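Local coordinates for type III secretion system effector protein ExoU (Pseudomonas fluorescens, PDB 4QMK), which is a type III secreted effector, probably a patatin-like phospholipase that reaches the host plasma membrane through a domain binding phosphatidylinositol 4,5-bisphosphate, at residues K566-I577 and L605-F614; T248-L257 and R578-P588. One frame throughout, in Å; residues are numbered along the deposited sequence.

Interaction 1: K566-I577 and L605-F614; sequences KRDIGVKAENFI and LGEATTPAEF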
loop_
_atom_site.group_PDB
_atom_site.type_symbol
_atom_site.label_atom_id
_atom_site.label_comp_id
_atom_site.label_asym_id
_atom_site.label_seq_id
_atom_site.Cartn_x
_atom_site.Cartn_y
_atom_site.Cartn_z
ATOM N N LYS A 566 12.690 20.210 -14.200
ATOM C CA LYS A 566 14.095 20.234 -13.818
ATOM C C LYS A 566 14.317 19.487 -12.485
ATOM O O LYS A 566 15.225 18.692 -12.372
ATOM C CB LYS A 566 14.584 21.680 -13.747
ATOM C CG LYS A 566 16.027 21.910 -13.310
ATOM C CD LYS A 566 16.403 23.364 -13.551
ATOM C CE LYS A 566 17.780 23.719 -13.004
ATOM N NZ LYS A 566 17.819 23.576 -11.526
ATOM N N ARG A 567 13.482 19.758 -11.490
ATOM C CA ARG A 567 13.575 19.101 -10.192
ATOM C C ARG A 567 13.310 17.615 -10.267
ATOM O O ARG A 567 14.000 16.826 -9.580
ATOM C CB ARG A 567 12.637 19.727 -9.199
ATOM C CG ARG A 567 13.213 21.009 -8.650
ATOM C CD ARG A 567 12.339 21.717 -7.615
ATOM N NE ARG A 567 12.769 23.123 -7.549
ATOM C CZ ARG A 567 12.385 23.975 -6.625
ATOM N NH1 ARG A 567 11.538 23.608 -5.679
ATOM N NH2 ARG A 567 12.831 25.210 -6.665
ATOM N N ASP A 568 12.336 17.241 -11.121
ATOM C CA ASP A 568 12.004 15.869 -11.301
ATOM C C ASP A 568 13.264 15.096 -11.800
ATOM O O ASP A 568 13.638 14.132 -11.206
ATOM C CB ASP A 568 10.824 15.702 -12.239
ATOM C CG ASP A 568 9.471 16.056 -11.579
ATOM O OD1 ASP A 568 9.382 16.114 -10.332
ATOM O OD2 ASP A 568 8.451 16.273 -12.306
ATOM N N ILE A 569 13.919 15.587 -12.834
ATOM C CA ILE A 569 15.069 14.931 -13.418
ATOM C C ILE A 569 16.118 14.827 -12.390
ATOM O O ILE A 569 16.746 13.797 -12.244
ATOM C CB ILE A 569 15.646 15.727 -14.593
ATOM C CG1 ILE A 569 14.629 15.824 -15.710
ATOM C CG2 ILE A 569 16.932 15.081 -15.146
ATOM C CD1 ILE A 569 14.221 14.482 -16.291
ATOM N N GLY A 570 16.292 15.884 -11.634
ATOM C CA GLY A 570 17.231 15.857 -10.503
ATOM C C GLY A 570 16.926 14.679 -9.574
ATOM O O GLY A 570 17.802 13.970 -9.192
ATOM N N VAL A 571 15.665 14.444 -9.298
ATOM C CA VAL A 571 15.246 13.396 -8.405
ATOM C C VAL A 571 15.421 12.033 -9.070
ATOM O O VAL A 571 15.820 11.076 -8.396
ATOM C CB VAL A 571 13.796 13.619 -7.940
ATOM C CG1 VAL A 571 13.148 12.360 -7.426
ATOM C CG2 VAL A 571 13.772 14.740 -6.927
ATOM N N LYS A 572 15.157 11.930 -10.371
ATOM C CA LYS A 572 15.395 10.654 -11.023
ATOM C C LYS A 572 16.869 10.309 -11.012
ATOM O O LYS A 572 17.224 9.154 -10.927
ATOM C CB LYS A 572 14.849 10.597 -12.429
ATOM C CG LYS A 572 13.379 10.262 -12.467
ATOM C CD LYS A 572 12.845 10.145 -13.885
ATOM C CE LYS A 572 11.351 9.855 -13.866
ATOM N NZ LYS A 572 10.563 10.932 -13.190
ATOM N N ALA A 573 17.711 11.316 -11.133
ATOM C CA ALA A 573 19.135 11.109 -11.206
ATOM C C ALA A 573 19.640 10.550 -9.855
ATOM O O ALA A 573 20.459 9.663 -9.812
ATOM C CB ALA A 573 19.825 12.421 -11.561
ATOM N N GLU A 574 19.178 11.123 -8.763
ATOM C CA GLU A 574 19.547 10.633 -7.433
ATOM C C GLU A 574 19.099 9.198 -7.269
ATOM O O GLU A 574 19.821 8.363 -6.758
ATOM C CB GLU A 574 18.932 11.492 -6.348
ATOM C CG GLU A 574 19.910 12.419 -5.649
ATOM C CD GLU A 574 20.581 13.418 -6.567
ATOM O OE1 GLU A 574 19.861 14.198 -7.241
ATOM O OE2 GLU A 574 21.837 13.451 -6.582
ATOM N N ASN A 575 17.914 8.905 -7.742
ATOM C CA ASN A 575 17.416 7.587 -7.632
ATOM C C ASN A 575 18.189 6.565 -8.433
ATOM O O ASN A 575 18.500 5.505 -7.903
ATOM C CB ASN A 575 15.957 7.578 -7.915
ATOM C CG ASN A 575 15.176 8.185 -6.764
ATOM O OD1 ASN A 575 15.546 8.006 -5.628
ATOM N ND2 ASN A 575 14.142 8.929 -7.048
ATOM N N PHE A 576 18.583 6.942 -9.662
ATOM C CA PHE A 576 19.265 6.086 -10.572
ATOM C C PHE A 576 20.632 5.797 -9.983
ATOM O O PHE A 576 21.097 4.638 -9.974
ATOM C CB PHE A 576 19.371 6.750 -11.937
ATOM C CG PHE A 576 20.129 5.949 -12.933
ATOM C CD1 PHE A 576 19.552 4.868 -13.549
ATOM C CD2 PHE A 576 21.427 6.255 -13.218
ATOM C CE1 PHE A 576 20.279 4.072 -14.421
ATOM C CE2 PHE A 576 22.175 5.499 -14.125
ATOM C CZ PHE A 576 21.604 4.394 -14.725
ATOM N N ILE A 577 21.244 6.853 -9.459
ATOM C CA ILE A 577 22.527 6.768 -8.793
ATOM C C ILE A 577 22.515 5.801 -7.666
ATOM O O ILE A 577 23.320 4.929 -7.582
ATOM C CB ILE A 577 22.973 8.138 -8.278
ATOM C CG1 ILE A 577 23.440 8.987 -9.489
ATOM C CG2 ILE A 577 24.131 8.005 -7.311
ATOM C CD1 ILE A 577 23.730 10.453 -9.207
ATOM N N LEU A 605 25.210 13.262 -14.219
ATOM C CA LEU A 605 23.841 13.153 -13.762
ATOM C C LEU A 605 23.503 14.283 -12.801
ATOM O O LEU A 605 22.365 14.728 -12.749
ATOM C CB LEU A 605 23.587 11.823 -13.079
ATOM C CG LEU A 605 23.198 10.681 -14.019
ATOM C CD1 LEU A 605 23.081 9.399 -13.229
ATOM C CD2 LEU A 605 21.899 10.900 -14.719
ATOM N N GLY A 606 24.478 14.739 -12.031
ATOM C CA GLY A 606 24.242 15.849 -11.155
ATOM C C GLY A 606 24.076 17.135 -11.942
ATOM O O GLY A 606 23.665 18.124 -11.404
ATOM N N GLU A 607 24.342 17.087 -13.238
ATOM C CA GLU A 607 24.328 18.254 -14.084
ATOM C C GLU A 607 23.098 18.258 -15.006
ATOM O O GLU A 607 22.840 19.206 -15.728
ATOM C CB GLU A 607 25.592 18.175 -14.949
ATOM C CG GLU A 607 26.375 19.457 -15.117
ATOM C CD GLU A 607 27.129 19.850 -13.850
ATOM O OE1 GLU A 607 28.047 20.696 -13.954
ATOM O OE2 GLU A 607 26.808 19.320 -12.758
ATOM N N ALA A 608 22.344 17.183 -14.963
ATOM C CA ALA A 608 21.258 16.970 -15.882
ATOM C C ALA A 608 19.947 17.683 -15.537
ATOM O O ALA A 608 19.406 17.506 -14.441
ATOM C CB ALA A 608 20.990 15.503 -15.936
ATOM N N THR A 609 19.399 18.426 -16.496
ATOM C CA THR A 609 18.144 19.155 -16.255
ATOM C C THR A 609 16.970 18.718 -17.123
ATOM O O THR A 609 15.850 19.124 -16.891
ATOM C CB THR A 609 18.355 20.648 -16.440
ATOM O OG1 THR A 609 18.687 20.927 -17.817
ATOM C CG2 THR A 609 19.477 21.120 -15.519
ATOM N N THR A 610 17.212 17.852 -18.081
ATOM C CA THR A 610 16.186 17.452 -19.027
ATOM C C THR A 610 16.259 15.957 -19.250
ATOM O O THR A 610 17.251 15.318 -18.887
ATOM C CB THR A 610 16.450 18.090 -20.403
ATOM O OG1 THR A 610 17.775 17.733 -20.808
ATOM C CG2 THR A 610 16.352 19.612 -20.339
ATOM N N PRO A 611 15.199 15.397 -19.843
ATOM C CA PRO A 611 15.185 14.006 -20.200
ATOM C C PRO A 611 16.332 13.676 -21.187
ATOM O O PRO A 611 16.971 12.600 -21.081
ATOM C CB PRO A 611 13.838 13.838 -20.884
ATOM C CG PRO A 611 12.963 14.901 -20.309
ATOM C CD PRO A 611 13.869 16.039 -19.966
ATOM N N ALA A 612 16.602 14.579 -22.138
ATOM C CA ALA A 612 17.648 14.309 -23.138
ATOM C C ALA A 612 19.010 14.128 -22.479
ATOM O O ALA A 612 19.767 13.191 -22.820
ATOM C CB ALA A 612 17.710 15.406 -24.188
ATOM N N GLU A 613 19.338 15.025 -21.566
ATOM C CA GLU A 613 20.604 14.928 -20.866
ATOM C C GLU A 613 20.646 13.658 -19.976
ATOM O O GLU A 613 21.630 12.932 -19.972
ATOM C CB GLU A 613 20.841 16.174 -20.041
ATOM C CG GLU A 613 20.962 17.427 -20.888
ATOM C CD GLU A 613 20.724 18.706 -20.119
ATOM O OE1 GLU A 613 20.770 18.696 -18.870
ATOM O OE2 GLU A 613 20.495 19.728 -20.783
ATOM N N PHE A 614 19.581 13.396 -19.243
ATOM C CA PHE A 614 19.486 12.185 -18.415
ATOM C C PHE A 614 19.716 10.948 -19.280
ATOM O O PHE A 614 20.507 10.098 -18.941
ATOM C CB PHE A 614 18.098 12.124 -17.774
ATOM C CG PHE A 614 17.882 10.953 -16.902
ATOM C CD1 PHE A 614 18.270 10.970 -15.599
ATOM C CD2 PHE A 614 17.247 9.836 -17.383
ATOM C CE1 PHE A 614 18.041 9.885 -14.783
ATOM C CE2 PHE A 614 17.024 8.731 -16.573
ATOM C CZ PHE A 614 17.439 8.756 -15.279
HETATM O O HOH W 1 17.798 19.004 -12.201
#
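Ile569 and Phe614 meet in the middle of this contact, and Ala573 and Leu605 meet beside them. Ile569 uses both branches. Its CG2 lies 3.5 Å from Ala608 O and also touches Phe614 CB. Its CD1 reaches Pro611, 4.0 Å from Pro611 CD. With CG1 beside the backbone N (chi1 -63°), CG2 faces Ala608 and Phe614, while CG1 and CD1 run along Thr609 and Thr610 to Pro611. Phe614 is a knob in a hole formed by Ile569, Lys572, Ala573 and Phe576. Ala573 CA lies at the edge of its ring, 3.9 Å from Phe614 CE1. Ala573 CB sits 3.6 Å from Leu605 O. Leu605 CD1 meets the edge of the Phe576 ring, 3.6 Å from Phe576 CD2, and the two side chains cross at about a right angle. The same methyl touches Ile577 CG1.

The segments belong to a C-terminal bundle in which helices 592-606 and 611-624, joined by the short 607-610 loop, pack on the long helix 555-585. Trp647 stacks edge-to-face with Phe576, and Ile649 covers Ile569 and Phe614. At the loop, a water donates to both Lys566 O and Ala608 O, while Thr609 CG2 lies against the aliphatic chain of Lys566. Thr610 is the N-cap of helix 611-624; its OG1 accepts from Glu613 N at 3.2 Å. The Glu613 carboxylate reaches past the cap residue to Thr609. Glu613 OE1 takes two bonds, both on its syn side and tilted about 30° to the same side of the carboxylate plane: from Thr609 OG1 and, nearly straight at 2.8 Å, from Thr609 N.

Interaction 2: T248-L257 and R578-P588; sequences TGMFDGRPQL and REVIYPSLYRP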
loop_
_atom_site.group_PDB
_atom_site.type_symbol
_atom_site.label_atom_id
_atom_site.label_comp_id
_atom_site.label_asym_id
_atom_site.label_seq_id
_atom_site.Cartn_x
_atom_site.Cartn_y
_atom_site.Cartn_z
ATOM N N THR A 248 23.044 -0.834 4.674
ATOM C CA THR A 248 23.636 -1.394 3.485
ATOM C C THR A 248 23.850 -2.868 3.616
ATOM O O THR A 248 24.527 -3.305 4.514
ATOM C CB THR A 248 24.987 -0.743 3.247
ATOM O OG1 THR A 248 24.800 0.682 3.191
ATOM C CG2 THR A 248 25.606 -1.254 1.959
ATOM N N GLY A 249 23.298 -3.629 2.700
ATOM C CA GLY A 249 23.427 -5.051 2.729
ATOM C C GLY A 249 24.146 -5.541 1.514
ATOM O O GLY A 249 24.355 -4.807 0.579
ATOM N N MET A 250 24.524 -6.812 1.545
ATOM C CA MET A 250 25.140 -7.476 0.415
ATOM C C MET A 250 24.160 -8.493 -0.161
ATOM O O MET A 250 23.748 -9.419 0.506
ATOM C CB MET A 250 26.446 -8.122 0.836
ATOM C CG MET A 250 27.641 -7.192 0.707
ATOM S SD MET A 250 28.245 -7.079 -1.004
ATOM C CE MET A 250 29.438 -5.802 -0.753
ATOM N N PHE A 251 23.840 -8.361 -1.442
ATOM C CA PHE A 251 22.854 -9.180 -2.068
ATOM C C PHE A 251 23.403 -9.609 -3.395
ATOM O O PHE A 251 23.593 -8.775 -4.274
ATOM C CB PHE A 251 21.602 -8.356 -2.279
ATOM C CG PHE A 251 20.947 -7.847 -0.994
ATOM C CD1 PHE A 251 20.050 -8.637 -0.285
ATOM C CD2 PHE A 251 21.145 -6.558 -0.575
ATOM C CE1 PHE A 251 19.413 -8.164 0.841
ATOM C CE2 PHE A 251 20.520 -6.077 0.556
ATOM C CZ PHE A 251 19.657 -6.880 1.268
ATOM N N ASP A 252 23.656 -10.909 -3.559
ATOM C CA ASP A 252 24.144 -11.460 -4.822
ATOM C C ASP A 252 25.466 -10.816 -5.264
ATOM O O ASP A 252 25.677 -10.543 -6.460
ATOM C CB ASP A 252 23.057 -11.320 -5.917
ATOM C CG ASP A 252 23.468 -11.947 -7.253
ATOM O OD1 ASP A 252 23.935 -13.100 -7.253
ATOM O OD2 ASP A 252 23.322 -11.278 -8.303
ATOM N N GLY A 253 26.342 -10.554 -4.294
ATOM C CA GLY A 253 27.663 -9.991 -4.563
ATOM C C GLY A 253 27.761 -8.480 -4.721
ATOM O O GLY A 253 28.862 -7.955 -4.921
ATOM N N ARG A 254 26.633 -7.763 -4.594
ATOM C CA ARG A 254 26.618 -6.305 -4.746
ATOM C C ARG A 254 25.979 -5.650 -3.500
ATOM O O ARG A 254 24.954 -6.097 -3.034
ATOM C CB ARG A 254 25.819 -5.936 -5.999
ATOM C CG ARG A 254 26.438 -6.475 -7.257
ATOM C CD ARG A 254 25.457 -6.810 -8.383
ATOM N NE ARG A 254 25.025 -5.656 -9.173
ATOM C CZ ARG A 254 25.581 -5.278 -10.323
ATOM N NH1 ARG A 254 26.611 -5.949 -10.849
ATOM N NH2 ARG A 254 25.096 -4.220 -10.956
ATOM N N PRO A 255 26.566 -4.563 -3.008
ATOM C CA PRO A 255 25.920 -3.814 -1.966
ATOM C C PRO A 255 24.695 -3.061 -2.456
ATOM O O PRO A 255 24.697 -2.544 -3.596
ATOM C CB PRO A 255 26.993 -2.805 -1.532
ATOM C CG PRO A 255 27.830 -2.615 -2.750
ATOM C CD PRO A 255 27.826 -3.944 -3.448
ATOM N N GLN A 256 23.678 -3.000 -1.588
ATOM C CA GLN A 256 22.440 -2.236 -1.825
ATOM C C GLN A 256 22.115 -1.359 -0.654
ATOM O O GLN A 256 22.118 -1.825 0.446
ATOM C CB GLN A 256 21.217 -3.136 -2.014
ATOM C CG GLN A 256 21.224 -3.948 -3.269
ATOM C CD GLN A 256 20.622 -3.272 -4.494
ATOM O OE1 GLN A 256 20.339 -3.953 -5.439
ATOM N NE2 GLN A 256 20.371 -1.964 -4.453
ATOM N N LEU A 257 21.828 -0.096 -0.919
ATOM C CA LEU A 257 21.336 0.789 0.096
ATOM C C LEU A 257 19.876 0.470 0.332
ATOM O O LEU A 257 19.056 0.537 -0.588
ATOM C CB LEU A 257 21.318 2.241 -0.317
ATOM C CG LEU A 257 22.393 3.284 -0.109
ATOM C CD1 LEU A 257 23.045 3.049 1.240
ATOM C CD2 LEU A 257 23.413 3.369 -1.206
ATOM N N ARG A 578 21.538 5.931 -6.821
ATOM C CA ARG A 578 21.457 5.127 -5.595
ATOM C C ARG A 578 21.126 3.676 -5.894
ATOM O O ARG A 578 21.646 2.796 -5.290
ATOM C CB ARG A 578 20.333 5.738 -4.742
ATOM C CG ARG A 578 20.256 5.175 -3.361
ATOM C CD ARG A 578 18.863 4.736 -3.001
ATOM N NE ARG A 578 17.955 5.833 -2.775
ATOM C CZ ARG A 578 16.643 5.693 -2.809
ATOM N NH1 ARG A 578 16.107 4.510 -3.030
ATOM N NH2 ARG A 578 15.869 6.732 -2.624
ATOM N N GLU A 579 20.290 3.455 -6.885
ATOM C CA GLU A 579 19.700 2.167 -7.155
ATOM C C GLU A 579 20.371 1.363 -8.302
ATOM O O GLU A 579 20.245 0.166 -8.385
ATOM C CB GLU A 579 18.233 2.439 -7.510
ATOM C CG GLU A 579 17.214 1.435 -7.016
ATOM C CD GLU A 579 17.114 1.366 -5.485
ATOM O OE1 GLU A 579 17.000 0.221 -4.976
ATOM O OE2 GLU A 579 17.200 2.421 -4.817
ATOM N N VAL A 580 21.110 2.030 -9.163
ATOM C CA VAL A 580 21.748 1.365 -10.262
ATOM C C VAL A 580 23.276 1.533 -10.248
ATOM O O VAL A 580 24.033 0.550 -10.354
ATOM C CB VAL A 580 21.222 1.898 -11.585
ATOM C CG1 VAL A 580 21.949 1.207 -12.718
ATOM C CG2 VAL A 580 19.743 1.657 -11.706
ATOM N N ILE A 581 23.746 2.749 -10.054
ATOM C CA ILE A 581 25.169 2.950 -10.037
ATOM C C ILE A 581 25.855 2.432 -8.795
ATOM O O ILE A 581 26.830 1.658 -8.901
ATOM C CB ILE A 581 25.506 4.383 -10.262
ATOM C CG1 ILE A 581 25.125 4.751 -11.703
ATOM C CG2 ILE A 581 26.987 4.569 -10.095
ATOM C CD1 ILE A 581 25.265 6.224 -12.004
ATOM N N TYR A 582 25.332 2.818 -7.630
ATOM C CA TYR A 582 25.901 2.446 -6.361
ATOM C C TYR A 582 26.310 0.940 -6.286
ATOM O O TYR A 582 27.448 0.643 -6.084
ATOM C CB TYR A 582 24.973 2.834 -5.232
ATOM C CG TYR A 582 25.487 2.389 -3.872
ATOM C CD1 TYR A 582 26.532 3.071 -3.240
ATOM C CD2 TYR A 582 25.008 1.242 -3.264
ATOM C CE1 TYR A 582 27.053 2.631 -2.016
ATOM C CE2 TYR A 582 25.528 0.799 -2.045
ATOM C CZ TYR A 582 26.537 1.512 -1.425
ATOM O OH TYR A 582 27.035 1.118 -0.223
ATOM N N PRO A 583 25.391 0.022 -6.511
ATOM C CA PRO A 583 25.736 -1.387 -6.495
ATOM C C PRO A 583 26.804 -1.841 -7.466
ATOM O O PRO A 583 27.550 -2.757 -7.087
ATOM C CB PRO A 583 24.451 -2.085 -6.844
ATOM C CG PRO A 583 23.422 -1.141 -6.442
ATOM C CD PRO A 583 23.963 0.215 -6.682
ATOM N N SER A 584 26.872 -1.264 -8.682
ATOM C CA SER A 584 27.902 -1.658 -9.653
ATOM C C SER A 584 29.232 -1.083 -9.242
ATOM O O SER A 584 30.266 -1.740 -9.298
ATOM C CB SER A 584 27.650 -1.053 -11.031
ATOM O OG SER A 584 26.968 -1.899 -11.937
ATOM N N LEU A 585 29.195 0.184 -8.855
ATOM C CA LEU A 585 30.406 0.924 -8.558
ATOM C C LEU A 585 31.129 0.333 -7.396
ATOM O O LEU A 585 32.325 0.218 -7.442
ATOM C CB LEU A 585 30.040 2.392 -8.317
ATOM C CG LEU A 585 31.151 3.412 -8.046
ATOM C CD1 LEU A 585 32.196 3.386 -9.119
ATOM C CD2 LEU A 585 30.558 4.817 -7.943
ATOM N N TYR A 586 30.394 -0.093 -6.369
ATOM C CA TYR A 586 31.009 -0.693 -5.189
ATOM C C TYR A 586 31.016 -2.208 -5.199
ATOM O O TYR A 586 31.197 -2.830 -4.192
ATOM C CB TYR A 586 30.320 -0.173 -3.942
ATOM C CG TYR A 586 30.617 1.277 -3.811
ATOM C CD1 TYR A 586 31.847 1.725 -3.371
ATOM C CD2 TYR A 586 29.714 2.199 -4.220
ATOM C CE1 TYR A 586 32.130 3.077 -3.292
ATOM C CE2 TYR A 586 29.982 3.551 -4.142
ATOM C CZ TYR A 586 31.191 3.974 -3.663
ATOM O OH TYR A 586 31.430 5.326 -3.606
ATOM N N ARG A 587 30.798 -2.791 -6.351
ATOM C CA ARG A 587 30.847 -4.220 -6.490
ATOM C C ARG A 587 32.344 -4.626 -6.354
ATOM O O ARG A 587 33.185 -4.130 -7.132
ATOM C CB ARG A 587 30.352 -4.596 -7.892
ATOM C CG ARG A 587 29.874 -6.028 -8.049
ATOM C CD ARG A 587 30.128 -6.590 -9.448
ATOM N NE ARG A 587 31.363 -7.342 -9.376
ATOM C CZ ARG A 587 32.195 -7.568 -10.378
ATOM N NH1 ARG A 587 31.981 -7.046 -11.593
ATOM N NH2 ARG A 587 33.276 -8.305 -10.139
ATOM N N PRO A 588 32.680 -5.484 -5.373
ATOM C CA PRO A 588 34.048 -6.052 -5.241
ATOM C C PRO A 588 34.551 -6.671 -6.545
ATOM O O PRO A 588 33.869 -7.517 -7.126
ATOM C CB PRO A 588 33.872 -7.159 -4.201
ATOM C CG PRO A 588 32.720 -6.722 -3.386
ATOM C CD PRO A 588 31.809 -5.906 -4.270
HETATM O O HOH W 2 23.200 -1.964 -10.886
HETATM O O HOH W 3 21.505 0.474 -3.757
HETATM O O HOH W 4 17.950 -1.020 -2.973
#
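The beta hairpin of strands 242-251 and 254-260, closed by a type I' turn from Phe251 to Arg254, packs on the C-terminal end of helix 555-585. Strand 254-257 and helix segment 578-585 run roughly antiparallel, at 146°, with their axes 6.7 Å apart. Leu257 and Tyr582 make a CH-pi contact: Leu257 CD2 stands over the centre of the ring, 3.3 Å from its centroid. Tyr582 CG is anti to the backbone N (chi1 177°), and the ring extends to the hairpin, where Thr248 CG2 lies at its edge near the hydroxyl. Pro255 touches Tyr582 and Tyr586: CB meets Tyr582 CE2, and CG lies 3.7 Å from Tyr586 CB. Its carbonyl O receives a CA-H...O contact from Pro583 CA at 3.3 Å. The Arg254 guanidinium lays one face over Pro583 O and Ser584 CA, but it is poorly ordered, so its contacts are less certain. Its NH2 bonds Thr640 and a water held by Val580 O, and makes only a weak bond to Ser584 OG (3.1 Å). Ser584 OG is also hydrogen-bonded to Thr640 OG1 and Tyr625 OH. A second water joins Leu257 N to Arg578 O, and a third joins Leu257 O to Glu579 OE1. Strand 254-260 is an outermost strand of the mixed sheet within this chain. Arg157 of helix 140-157 bonds Gln256 OE1 and Phe251 O, while helices 592-606 and 639-646 pack around the 578-588 segment.

The two interactions follow one another along helix 555-585, with centres about 20 Å apart. Interaction 1 uses its middle and interaction 2 its C-terminal end. They touch directly. Helix 555-585 runs through both; at the junction it widens into a pi-type turn, with probable bonds from Ile581 N to Phe576 O and from Tyr582 N to Ile577 O. Leu605 packs on Ile581. In sequence the segments alternate, with 248-257 first, then 566-577, 578-588 and 605-614. Interaction 1 is internal to the C-terminal helices. Interaction 2 ties them to the edge of the sheet in the patatin-like region. One helix thus joins the C-terminal bundle, possibly the membrane-localising part, to the probable phospholipase domain.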